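Local coordinates for protein Co-type Nitrile Hydratase beta subunit (PDB 3QYH) that probably forms, with its alpha-subunit partner, a cobalt-type nitrile hydratase that hydrates nitriles to amides, at residues B[35-38]-B[39-43]. Residues are numbered along the deposited sequence; the frame is centred on the assembly and turned at random.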
ATOM      1  N   SER B  35       2.950  10.856  11.361  1.00  9.88           N
ATOM      2  CA  SER B  35       3.925  11.862  10.928  1.00 12.46           C
ATOM      3  C   SER B  35       5.362  11.509  11.338  1.00 15.26           C
ATOM      4  O   SER B  35       6.322  12.021  10.767  1.00 13.49           O
ATOM      5  CB  SER B  35       3.548  13.270  11.419  1.00 12.22           C
ATOM      6  OG  SER B  35       3.623  13.329  12.825  1.00 14.57           O
ATOM      7  N   LEU B  36       5.507  10.616  12.307  1.00 16.35           N
ATOM      8  CA  LEU B  36       6.832  10.160  12.717  1.00 12.86           C
ATOM      9  C   LEU B  36       7.533   9.360  11.628  1.00 17.90           C
ATOM     10  O   LEU B  36       8.777   9.390  11.540  1.00 14.22           O
ATOM     11  CB  LEU B  36       6.739   9.310  13.986  1.00 12.64           C
ATOM     12  CG  LEU B  36       6.531  10.097  15.283  1.00 14.32           C
ATOM     13  CD1 LEU B  36       6.384   9.123  16.460  1.00 14.22           C
ATOM     14  CD2 LEU B  36       7.682  11.077  15.517  1.00 14.11           C
ATOM     15  N   LEU B  37       6.771   8.649  10.789  1.00 10.94           N
ATOM     16  CA  LEU B  37       7.410   7.781   9.803  1.00 12.69           C
ATOM     17  C   LEU B  37       8.295   8.530   8.806  1.00 14.42           C
ATOM     18  O   LEU B  37       9.457   8.180   8.629  1.00 14.64           O
ATOM     19  CB  LEU B  37       6.389   6.946   9.039  1.00 12.68           C
ATOM     20  CG  LEU B  37       6.764   5.575   8.486  1.00 19.37           C
ATOM     21  CD1 LEU B  37       6.011   5.165   7.213  1.00 16.09           C
ATOM     22  CD2 LEU B  37       8.246   5.118   8.538  1.00 18.06           C
ATOM     23  N   PRO B  38       7.748   9.554   8.136  1.00 16.39           N
ATOM     24  CA  PRO B  38       8.600  10.302   7.194  1.00 17.58           C
ATOM     25  C   PRO B  38       9.756  10.979   7.921  1.00 18.93           C
ATOM     26  O   PRO B  38      10.859  11.118   7.365  1.00 18.06           O
ATOM     27  CB  PRO B  38       7.661  11.379   6.627  1.00 13.93           C
ATOM     28  CG  PRO B  38       6.298  10.996   7.061  1.00 17.28           C
ATOM     29  CD  PRO B  38       6.378  10.097   8.216  1.00 16.37           C
ATOM     30  N   ALA B  39       9.521  11.416   9.153  1.00 14.31           N
ATOM     31  CA  ALA B  39      10.600  12.080   9.892  1.00 14.90           C
ATOM     32  C   ALA B  39      11.769  11.107  10.146  1.00 18.00           C
ATOM     33  O   ALA B  39      12.937  11.447   9.954  1.00 17.81           O
ATOM     34  CB  ALA B  39      10.072  12.683  11.203  1.00 14.22           C
ATOM     35  N   LEU B  40      11.453   9.882  10.539  1.00 12.64           N
ATOM     36  CA  LEU B  40      12.485   8.920  10.875  1.00 15.52           C
ATOM     37  C   LEU B  40      13.136   8.339   9.627  1.00 14.23           C
ATOM     38  O   LEU B  40      14.331   8.075   9.626  1.00 16.09           O
ATOM     39  CB  LEU B  40      11.927   7.811  11.779  1.00 13.89           C
ATOM     40  CG  LEU B  40      11.415   8.303  13.131  1.00 15.41           C
ATOM     41  CD1 LEU B  40      10.661   7.190  13.887  1.00 14.92           C
ATOM     42  CD2 LEU B  40      12.566   8.868  13.990  1.00 14.29           C
ATOM     43  N   LEU B  41      12.357   8.121   8.574  1.00 14.67           N
ATOM     44  CA  LEU B  41      12.937   7.695   7.304  1.00 15.57           C
ATOM     45  C   LEU B  41      13.894   8.781   6.782  1.00 14.91           C
ATOM     46  O   LEU B  41      14.950   8.460   6.259  1.00 18.59           O
ATOM     47  CB  LEU B  41      11.856   7.407   6.251  1.00 13.91           C
ATOM     48  CG  LEU B  41      11.011   6.133   6.429  1.00 15.18           C
ATOM     49  CD1 LEU B  41       9.817   6.131   5.437  1.00 13.42           C
ATOM     50  CD2 LEU B  41      11.879   4.885   6.266  1.00 18.52           C
ATOM     51  N   ALA B  42      13.514  10.049   6.912  1.00 17.51           N
ATOM     52  CA  ALA B  42      14.349  11.148   6.406  1.00 17.03           C
ATOM     53  C   ALA B  42      15.710  11.137   7.117  1.00 18.01           C
ATOM     54  O   ALA B  42      16.738  11.397   6.503  1.00 20.85           O
ATOM     55  CB  ALA B  42      13.663  12.491   6.570  1.00 14.90           C
ATOM     56  N   ASN B  43      15.711  10.838   8.413  1.00 11.68           N
ATOM     57  CA  ASN B  43      16.955  10.707   9.165  1.00 18.92           C
ATOM     58  C   ASN B  43      17.838   9.574   8.646  1.00 19.68           C
ATOM     59  O   ASN B  43      19.027   9.541   8.910  1.00 15.76           O
ATOM     60  CB  ASN B  43      16.676  10.405  10.646  1.00 17.28           C
ATOM     61  CG  ASN B  43      16.080  11.578  11.396  1.00 17.17           C
ATOM     62  OD1 ASN B  43      16.167  12.716  10.960  1.00 16.97           O
ATOM     63  ND2 ASN B  43      15.461  11.291  12.538  1.00 12.68           N
TER
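Leu37 holds CG anti to its backbone N (chi1 -151°), while Leu41 sets CG anti to its own carbonyl carbon. These torsions bring the two side chains together one turn apart on the alpha-helix 28-43, in the N-terminal part of the beta subunit. Leu37 CD2 lies 3.6 Å from Leu41 CD1, and the two branched ends cross at a slant. Leu41 CG also rests 3.4 Å from Leu37 O. Trimming Leu41 to an alanine would probably open a gap beside Leu37 CD2, since the CG and CD1 that meet it are gone.

Phe46 touches both leucines, and Trp72 and Phe76 of helix 68-82 pack on Leu37. The neighbouring face, with Leu36, Ala39 and Leu40, meets apolar side chains of the other protein chain, so the helix lies at the subunit interface.

Pro38 has no N-H to give to the preceding turn, and the helix is kinked there. The i to i+4 bonding resumes beyond it. Leu40 N makes a 2.9 Å hydrogen bond to Leu36 O. Leu41 N bonds Leu37 O almost straight, with an N-H...O angle of 169°. Ala42 N also hydrogen-bonds Pro38 O, the donor tilted 33° from the carbonyl plane. Ala42 CB sits 3.2 Å from that same Pro38 O.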